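Local coordinates for amino acid ABC transporter, periplasmic amino acid-binding protein (Brucella ovis, PDB 4Z9N), which probably serves as the periplasmic substrate-binding component of an ABC importer, and holds a bound glutathione between its two lobes, at residues A9-D14 and A222-V227; S94-T97 and L101-A104; S187-R192 and H201-E206. All blocks are in the same frame, centred on the assembly; numbering follows the deposited sequence.

Interaction 1 of 3, residues A9-D14 and A222-V227; sequences ADTLSD and ARWADV. With NA (sodium ion), chain H.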
loop_
_atom_site.group_PDB
_atom_site.type_symbol
_atom_site.label_atom_id
_atom_site.label_comp_id
_atom_site.label_asym_id
_atom_site.label_seq_id
_atom_site.Cartn_x
_atom_site.Cartn_y
_atom_site.Cartn_z
ATOM N N ALA D 9 11.023 9.980 -20.790
ATOM C CA ALA D 9 11.684 8.833 -20.168
ATOM C C ALA D 9 10.879 7.551 -20.396
ATOM O O ALA D 9 9.653 7.545 -20.259
ATOM C CB ALA D 9 11.888 9.074 -18.682
ATOM N N ASP D 10 11.586 6.479 -20.748
ATOM C CA ASP D 10 10.975 5.186 -21.042
ATOM C C ASP D 10 11.961 4.073 -20.681
ATOM O O ASP D 10 12.673 3.553 -21.539
ATOM C CB ASP D 10 10.582 5.103 -22.519
ATOM C CG ASP D 10 9.663 3.933 -22.823
ATOM O OD1 ASP D 10 9.486 3.040 -21.962
ATOM O OD2 ASP D 10 9.125 3.909 -23.949
ATOM N N THR D 11 12.009 3.733 -19.402
ATOM C CA THR D 11 12.947 2.738 -18.908
ATOM C C THR D 11 12.587 1.361 -19.447
ATOM O O THR D 11 13.464 0.573 -19.772
ATOM C CB THR D 11 12.979 2.722 -17.359
ATOM O OG1 THR D 11 13.341 4.020 -16.877
ATOM C CG2 THR D 11 13.980 1.718 -16.835
ATOM N N LEU D 12 11.294 1.066 -19.549
ATOM C CA LEU D 12 10.895 -0.228 -20.100
ATOM C C LEU D 12 11.528 -0.458 -21.484
ATOM O O LEU D 12 12.116 -1.510 -21.744
ATOM C CB LEU D 12 9.376 -0.338 -20.196
ATOM C CG LEU D 12 8.924 -1.699 -20.727
ATOM C CD1 LEU D 12 9.401 -2.824 -19.802
ATOM C CD2 LEU D 12 7.409 -1.729 -20.876
ATOM N N SER D 13 11.413 0.533 -22.361
ATOM C CA SER D 13 11.955 0.415 -23.713
ATOM C C SER D 13 13.468 0.227 -23.712
ATOM O O SER D 13 14.009 -0.571 -24.483
ATOM C CB SER D 13 11.588 1.646 -24.542
ATOM O OG SER D 13 12.130 1.556 -25.846
ATOM N N ASP D 14 14.151 0.970 -22.846
ATOM C CA ASP D 14 15.606 0.888 -22.749
ATOM C C ASP D 14 16.060 -0.453 -22.193
ATOM O O ASP D 14 17.069 -0.997 -22.632
ATOM C CB ASP D 14 16.150 2.030 -21.887
ATOM C CG ASP D 14 15.850 3.395 -22.478
ATOM O OD1 ASP D 14 15.886 4.391 -21.726
ATOM O OD2 ASP D 14 15.575 3.470 -23.690
ATOM N N ALA D 222 6.015 6.709 -15.317
ATOM C CA ALA D 222 4.873 5.967 -14.786
ATOM C C ALA D 222 4.801 4.559 -15.356
ATOM O O ALA D 222 4.438 3.616 -14.646
ATOM C CB ALA D 222 3.569 6.717 -15.072
ATOM N N ARG D 223 5.150 4.418 -16.631
ATOM C CA ARG D 223 5.099 3.118 -17.292
ATOM C C ARG D 223 6.029 2.132 -16.599
ATOM O O ARG D 223 5.662 0.971 -16.389
ATOM C CB ARG D 223 5.478 3.241 -18.778
ATOM N N TRP D 224 7.234 2.597 -16.255
ATOM C CA TRP D 224 8.204 1.750 -15.570
ATOM C C TRP D 224 7.760 1.420 -14.141
ATOM O O TRP D 224 7.900 0.274 -13.693
ATOM C CB TRP D 224 9.595 2.404 -15.553
ATOM C CG TRP D 224 10.607 1.524 -14.905
ATOM C CD1 TRP D 224 11.328 1.794 -13.784
ATOM C CD2 TRP D 224 10.981 0.201 -15.318
ATOM N NE1 TRP D 224 12.147 0.732 -13.476
ATOM C CE2 TRP D 224 11.953 -0.258 -14.407
ATOM C CE3 TRP D 224 10.608 -0.626 -16.388
ATOM C CZ2 TRP D 224 12.549 -1.516 -14.519
ATOM C CZ3 TRP D 224 11.201 -1.880 -16.498
ATOM C CH2 TRP D 224 12.163 -2.308 -15.573
ATOM N N ALA D 225 7.238 2.409 -13.418
ATOM C CA ALA D 225 6.713 2.161 -12.073
ATOM C C ALA D 225 5.571 1.149 -12.111
ATOM O O ALA D 225 5.468 0.285 -11.224
ATOM C CB ALA D 225 6.243 3.456 -11.421
ATOM N N ASP D 226 4.710 1.258 -13.128
ATOM C CA ASP D 226 3.609 0.294 -13.289
ATOM C C ASP D 226 4.127 -1.140 -13.444
ATOM O O ASP D 226 3.558 -2.075 -12.875
ATOM C CB ASP D 226 2.726 0.664 -14.489
ATOM C CG ASP D 226 1.870 1.919 -14.249
ATOM O OD1 ASP D 226 1.879 2.472 -13.135
ATOM O OD2 ASP D 226 1.202 2.369 -15.200
ATOM N N VAL D 227 5.199 -1.316 -14.213
ATOM C CA VAL D 227 5.759 -2.661 -14.434
ATOM C C VAL D 227 6.257 -3.255 -13.119
ATOM O O VAL D 227 6.024 -4.431 -12.812
ATOM C CB VAL D 227 6.915 -2.637 -15.481
ATOM C CG1 VAL D 227 7.662 -3.968 -15.477
ATOM C CG2 VAL D 227 6.389 -2.303 -16.873
HETATM NA NA NA H . -0.267 4.437 -13.332
#
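Trp224 CG lies anti to the backbone N (chi1 -178°) and Thr11 CG2 is turned the same way about its own CA-CB bond; these two rotations put the Thr11 methyl over one face of the indole. CG2 stands 3.7 Å from the centroid of the Trp224 five-membered ring and only 10° off its normal, a CH-pi contact, while Thr11 CB lies 3.6 Å from Trp224 CG. The six-membered half is met differently: Leu12 CD1 comes in at the ring edge, 3.9 Å from Trp224 CZ3, and the other branch, Leu12 CD2, runs across Val227 at 4.2 Å from its CG2. On its polar side the indole is fixed by Trp224 NE1, which bonds to Asp83 O. Asp10 N-caps the helix that carries Thr11 and Leu12, its OD1 accepting from Ser13 N at 3.2 Å from well above the carboxylate plane. Asp221 ties the two helix starts together, one carboxylate oxygen taking Thr11 N and the other Trp224 N. Away from this apolar patch, Asp226 OD1 makes a long bond, 2.9 Å, to a sodium ion whose other protein ligands come from the second subunit. Packing of the amino-terminal helix on helix 222-240 is consistent with the periplasmic binding protein fold, in which both ends of the chain contribute to one lobe.

Interaction 2 of 3, residues S94-T97 and L101-A104; sequences SRDT and LDFA. With NA (sodium ion), chain K; GSH (glutathione), chain U; EDO (1,2-ethanediol), chain V.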
loop_
_atom_site.group_PDB
_atom_site.type_symbol
_atom_site.label_atom_id
_atom_site.label_comp_id
_atom_site.label_asym_id
_atom_site.label_seq_id
_atom_site.Cartn_x
_atom_site.Cartn_y
_atom_site.Cartn_z
ATOM N N SER D 94 10.771 11.409 3.380
ATOM C CA SER D 94 11.893 12.188 2.866
ATOM C C SER D 94 12.498 11.517 1.630
ATOM O O SER D 94 12.945 12.196 0.704
ATOM C CB SER D 94 12.958 12.400 3.947
ATOM O OG SER D 94 13.463 11.176 4.457
ATOM N N ARG D 95 12.488 10.190 1.598
ATOM C CA ARG D 95 12.999 9.484 0.426
ATOM C C ARG D 95 12.007 9.577 -0.741
ATOM O O ARG D 95 12.389 9.435 -1.903
ATOM C CB ARG D 95 13.322 8.034 0.782
ATOM C CG ARG D 95 14.475 7.950 1.768
ATOM C CD ARG D 95 14.630 6.526 2.298
ATOM N NE ARG D 95 15.824 6.412 3.133
ATOM C CZ ARG D 95 16.216 5.271 3.702
ATOM N NH1 ARG D 95 15.497 4.171 3.526
ATOM N NH2 ARG D 95 17.317 5.230 4.438
ATOM N N ASP D 96 10.748 9.878 -0.429
ATOM C CA ASP D 96 9.677 9.977 -1.430
ATOM C C ASP D 96 9.620 11.388 -2.034
ATOM O O ASP D 96 9.213 11.582 -3.185
ATOM C CB ASP D 96 8.332 9.617 -0.764
ATOM C CG ASP D 96 7.282 9.066 -1.733
ATOM O OD1 ASP D 96 7.534 8.907 -2.952
ATOM O OD2 ASP D 96 6.181 8.735 -1.225
ATOM N N THR D 97 10.052 12.382 -1.264
ATOM C CA THR D 97 9.848 13.773 -1.668
ATOM C C THR D 97 11.108 14.519 -2.084
ATOM O O THR D 97 11.030 15.484 -2.830
ATOM C CB THR D 97 9.230 14.598 -0.533
ATOM O OG1 THR D 97 10.089 14.539 0.614
ATOM C CG2 THR D 97 7.866 14.046 -0.177
ATOM N N LEU D 101 12.597 10.196 -6.332
ATOM C CA LEU D 101 12.290 8.766 -6.373
ATOM C C LEU D 101 10.835 8.477 -6.000
ATOM O O LEU D 101 10.184 9.259 -5.300
ATOM C CB LEU D 101 13.223 7.988 -5.438
ATOM C CG LEU D 101 14.736 8.143 -5.668
ATOM C CD1 LEU D 101 15.511 7.272 -4.684
ATOM C CD2 LEU D 101 15.138 7.837 -7.122
ATOM N N ASP D 102 10.337 7.343 -6.479
ATOM C CA ASP D 102 9.017 6.840 -6.095
ATOM C C ASP D 102 9.158 5.389 -5.629
ATOM O O ASP D 102 10.196 4.744 -5.820
ATOM C CB ASP D 102 8.026 6.895 -7.269
ATOM C CG ASP D 102 7.371 8.257 -7.447
ATOM O OD1 ASP D 102 7.203 9.004 -6.465
ATOM O OD2 ASP D 102 7.017 8.573 -8.599
ATOM N N PHE D 103 8.090 4.862 -5.057
ATOM C CA PHE D 103 8.084 3.488 -4.563
ATOM C C PHE D 103 6.908 2.764 -5.183
ATOM O O PHE D 103 5.787 3.272 -5.162
ATOM C CB PHE D 103 8.013 3.467 -3.034
ATOM C CG PHE D 103 9.214 4.080 -2.379
ATOM C CD1 PHE D 103 9.291 5.458 -2.174
ATOM C CD2 PHE D 103 10.282 3.288 -1.992
ATOM C CE1 PHE D 103 10.423 6.020 -1.591
ATOM C CE2 PHE D 103 11.403 3.850 -1.407
ATOM C CZ PHE D 103 11.478 5.199 -1.214
ATOM N N ALA D 104 7.166 1.590 -5.744
ATOM C CA ALA D 104 6.154 0.890 -6.520
ATOM C C ALA D 104 5.369 -0.103 -5.661
ATOM O O ALA D 104 4.373 -0.668 -6.107
ATOM C CB ALA D 104 6.796 0.190 -7.692
HETATM NA NA NA K . 7.972 10.463 -4.792
HETATM N N1 GSH U . 16.032 -0.410 5.971
HETATM C CA1 GSH U . 17.051 0.502 6.493
HETATM C C1 GSH U . 17.173 1.687 5.537
HETATM O O11 GSH U . 17.892 2.670 5.869
HETATM O O12 GSH U . 16.576 1.687 4.425
HETATM C CB1 GSH U . 18.429 -0.172 6.600
HETATM C CG1 GSH U . 18.860 -0.652 5.201
HETATM C CD1 GSH U . 20.321 -1.085 5.259
HETATM O OE1 GSH U . 21.145 -0.609 4.542
HETATM N N2 GSH U . 20.685 -2.108 6.210
HETATM C CA2 GSH U . 22.081 -2.498 6.279
HETATM C C2 GSH U . 22.577 -3.115 4.963
HETATM O O2 GSH U . 21.857 -3.552 4.124
HETATM C CB2 GSH U . 22.327 -3.388 7.503
HETATM S SG2 GSH U . 21.577 -5.030 7.324
HETATM N N3 GSH U . 24.008 -3.101 4.746
HETATM C CA3 GSH U . 24.554 -3.651 3.535
HETATM C C3 GSH U . 25.485 -2.613 2.909
HETATM O O31 GSH U . 26.250 -2.974 1.977
HETATM O O32 GSH U . 25.475 -1.408 3.307
HETATM C C1 EDO V . 18.040 7.954 6.424
HETATM O O1 EDO V . 18.946 7.391 5.465
HETATM C C2 EDO V . 17.344 9.188 5.862
HETATM O O2 EDO V . 16.731 8.909 4.597
HETATM O O HOH W 1 12.190 11.255 -3.864
HETATM O O HOH W 2 6.088 6.956 -4.171
#
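The Phe103 ring meets helix 93-97 at its edge: Arg95 CB is 3.9 Å from Phe103 CZ, and Asp96 OD1 lies near the ring plane, 3.9 Å from Phe103 CD1, with carboxylate and ring planes 83° apart. Trp91 stacks on the same ring. The Arg95 guanidinium also works through its edges. Along one, NH1 donates to glutathione O12 at 2.9 Å and NH2 to glutathione O11 at 3.0 Å, both nearly straight, so the carboxylate is gripped in a two-pronged fashion; along another, NE and NH2 bind an ethanediol that probably came from the crystallisation liquor. NH1 is also bonded to Thr90 O, which helps to fix the rotation of the group. The end of the Asp96 side chain approaches the strand instead: with its CG anti to the backbone N (chi1 -154°), OD1 reaches the sodium ion that the Asp96 carbonyl oxygen binds at 2.3 Å. Leu101 O at 2.6 Å from the sodium and Asp102 OD1 supply the strand's share, and Gln219 of the same chain and, from the second subunit, Asp226 complete the site. The carboxylates of Asp96 and Asp102 meet at the ion with their planes 84° apart. Water 2 donates to Asp96 OD1 at 2.7 Å and accepts from Phe103 N, a further link from helix to strand, while the Asp96 carboxylate has Trp230 of the second subunit as its strongest polar partner, and its OD2 a salt bridge to Arg229 of that subunit. The gripped carboxylate is the alpha-carboxylate of the gamma-glutamyl unit, so Arg95 recognises an amino-acid head group as related amino-acid-binding proteins do. At the other end, the cation probably offsets the mutual repulsion of clustered carboxylates, making the helix-strand turn part of a metal-bridged subunit interface.

Interaction 3 of 3, residues S187-R192 and H201-E206; sequences SLYGVR and HVILPE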
loop_
_atom_site.group_PDB
_atom_site.type_symbol
_atom_site.label_atom_id
_atom_site.label_comp_id
_atom_site.label_asym_id
_atom_site.label_seq_id
_atom_site.Cartn_x
_atom_site.Cartn_y
_atom_site.Cartn_z
ATOM N N SER D 187 16.898 -8.377 8.936
ATOM C CA SER D 187 18.318 -8.279 8.634
ATOM C C SER D 187 19.154 -8.895 9.759
ATOM O O SER D 187 20.208 -9.500 9.508
ATOM C CB SER D 187 18.717 -6.816 8.424
ATOM O OG SER D 187 18.031 -6.258 7.311
ATOM N N LEU D 188 18.698 -8.710 10.998
ATOM C CA LEU D 188 19.372 -9.316 12.152
ATOM C C LEU D 188 19.419 -10.841 12.019
ATOM O O LEU D 188 20.432 -11.464 12.369
ATOM C CB LEU D 188 18.688 -8.902 13.461
ATOM C CG LEU D 188 18.892 -7.431 13.862
ATOM C CD1 LEU D 188 18.003 -7.058 15.033
ATOM C CD2 LEU D 188 20.368 -7.217 14.210
ATOM N N TYR D 189 18.342 -11.444 11.509
ATOM C CA TYR D 189 18.353 -12.880 11.229
ATOM C C TYR D 189 19.470 -13.237 10.248
ATOM O O TYR D 189 20.143 -14.257 10.401
ATOM C CB TYR D 189 17.006 -13.350 10.655
ATOM C CG TYR D 189 15.910 -13.608 11.674
ATOM C CD1 TYR D 189 15.089 -12.578 12.128
ATOM C CD2 TYR D 189 15.679 -14.889 12.158
ATOM C CE1 TYR D 189 14.072 -12.822 13.046
ATOM C CE2 TYR D 189 14.671 -15.142 13.073
ATOM C CZ TYR D 189 13.874 -14.108 13.517
ATOM O OH TYR D 189 12.870 -14.369 14.429
ATOM N N GLY D 190 19.649 -12.408 9.224
ATOM C CA GLY D 190 20.654 -12.672 8.207
ATOM C C GLY D 190 22.074 -12.446 8.693
ATOM O O GLY D 190 22.976 -13.253 8.426
ATOM N N VAL D 191 22.278 -11.345 9.406
ATOM C CA VAL D 191 23.570 -11.059 10.009
ATOM C C VAL D 191 23.972 -12.171 10.965
ATOM O O VAL D 191 25.115 -12.655 10.936
ATOM C CB VAL D 191 23.553 -9.714 10.743
ATOM C CG1 VAL D 191 24.789 -9.589 11.629
ATOM C CG2 VAL D 191 23.483 -8.571 9.739
ATOM N N ARG D 192 23.037 -12.579 11.817
ATOM C CA ARG D 192 23.323 -13.604 12.823
ATOM C C ARG D 192 23.901 -14.881 12.195
ATOM O O ARG D 192 24.839 -15.481 12.731
ATOM C CB ARG D 192 22.055 -13.928 13.624
ATOM C CG ARG D 192 22.244 -15.018 14.670
ATOM C CD ARG D 192 21.078 -15.085 15.656
ATOM N NE ARG D 192 19.799 -15.371 15.009
ATOM C CZ ARG D 192 18.634 -15.397 15.650
ATOM N NH1 ARG D 192 18.587 -15.143 16.953
ATOM N NH2 ARG D 192 17.513 -15.652 14.988
ATOM N N HIS D 201 23.329 -15.733 19.850
ATOM C CA HIS D 201 22.767 -14.390 19.647
ATOM C C HIS D 201 21.245 -14.348 19.710
ATOM O O HIS D 201 20.546 -15.166 19.107
ATOM C CB HIS D 201 23.264 -13.820 18.318
ATOM C CG HIS D 201 24.755 -13.673 18.268
ATOM N ND1 HIS D 201 25.403 -12.506 18.621
ATOM C CD2 HIS D 201 25.726 -14.564 17.954
ATOM C CE1 HIS D 201 26.707 -12.681 18.505
ATOM N NE2 HIS D 201 26.929 -13.919 18.098
ATOM N N VAL D 202 20.750 -13.376 20.468
ATOM C CA VAL D 202 19.333 -13.230 20.723
ATOM C C VAL D 202 18.845 -11.911 20.154
ATOM O O VAL D 202 19.466 -10.878 20.378
ATOM C CB VAL D 202 19.037 -13.312 22.230
ATOM C CG1 VAL D 202 17.567 -12.997 22.501
ATOM C CG2 VAL D 202 19.383 -14.695 22.756
ATOM N N ILE D 203 17.746 -11.951 19.410
ATOM C CA ILE D 203 17.073 -10.721 18.990
ATOM C C ILE D 203 16.078 -10.353 20.079
ATOM O O ILE D 203 15.187 -11.147 20.412
ATOM C CB ILE D 203 16.390 -10.890 17.634
ATOM C CG1 ILE D 203 17.420 -11.258 16.561
ATOM C CG2 ILE D 203 15.595 -9.639 17.265
ATOM C CD1 ILE D 203 16.797 -11.674 15.226
ATOM N N LEU D 204 16.245 -9.167 20.654
ATOM C CA LEU D 204 15.419 -8.741 21.775
ATOM C C LEU D 204 14.011 -8.448 21.268
ATOM O O LEU D 204 13.820 -8.244 20.065
ATOM C CB LEU D 204 16.032 -7.519 22.478
ATOM C CG LEU D 204 17.427 -7.762 23.061
ATOM C CD1 LEU D 204 18.063 -6.493 23.578
ATOM C CD2 LEU D 204 17.366 -8.814 24.156
ATOM N N PRO D 205 13.019 -8.447 22.176
ATOM C CA PRO D 205 11.627 -8.343 21.729
ATOM C C PRO D 205 11.249 -6.994 21.116
ATOM O O PRO D 205 10.364 -6.955 20.263
ATOM C CB PRO D 205 10.827 -8.575 23.019
ATOM C CG PRO D 205 11.783 -9.207 23.976
ATOM C CD PRO D 205 13.109 -8.619 23.636
ATOM N N GLU D 206 11.887 -5.910 21.547
ATOM C CA GLU D 206 11.439 -4.569 21.153
ATOM C C GLU D 206 11.592 -4.271 19.656
ATOM O O GLU D 206 12.632 -4.550 19.050
ATOM C CB GLU D 206 12.196 -3.502 21.956
ATOM C CG GLU D 206 11.747 -3.354 23.418
ATOM C CD GLU D 206 12.304 -4.429 24.340
ATOM O OE1 GLU D 206 13.155 -5.232 23.899
ATOM O OE2 GLU D 206 11.888 -4.461 25.524
HETATM O O HOH W 3 16.364 -14.601 19.064
#
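Ile203 CD1 is wedged among three side chains of the helix. It sits over one face of the Tyr189 ring, offset toward the rim, 3.9 Å from the ring centroid in a CH-pi contact; it touches Leu188 CB at 3.8 Å; and it lies over a face of the Arg192 guanidinium, 4.0 Å from NH2. Arg192 bends at chi3 (60°) after an extended start, which brings NH1 to His201 O at 2.9 Å. This bond is not straight (148° at the hydrogen), and the donor stands above the carbonyl plane although the acceptor lies close to the guanidinium plane. The aliphatic arginine chain lies alongside His201, pointing the opposite way, with Arg192 CD 3.7 Å from His201 CB. Water 3 accepts from both Arg192 NH1 and Ile203 N, extending the same grip along the strand. Helix 187-192 and strand 201-203 run antiparallel (175°) with axes 9.7 Å apart, the alpha/beta layering of the second lobe of a periplasmic binding protein. Further out, His201 ND1 is bonded to Tyr173 OH, and strand 101-117 pairs with the strand through Val202 and Ile116. That strand also lends Met115 to pack against Leu188, Arg192 and His201, while Ser187 touches glutathione.

Overall arrangement
Interactions 1 and 2 are buried and neighbouring, Ala225 O lying 3.8 Å from Ala104 CB, whereas interaction 3 is partly buried and its centre is about 37 Å from that of interaction 1, across the chain's centre. Interactions 2 and 3 are about 28 Å apart between centres yet share a sheet, since strands 101-117 and 201-203 are neighbours in it. Chemistry follows place: apolar and aromatic between two helices in interaction 1, ionic and metal-bound in interaction 2, mixed apolar and arginine-to-carbonyl in interaction 3. Both subunits meet at interactions 1 and 2, each giving sodium ligands, while no other chain touches interaction 3. Interactions 2 and 3 both reach the glutathione pocket.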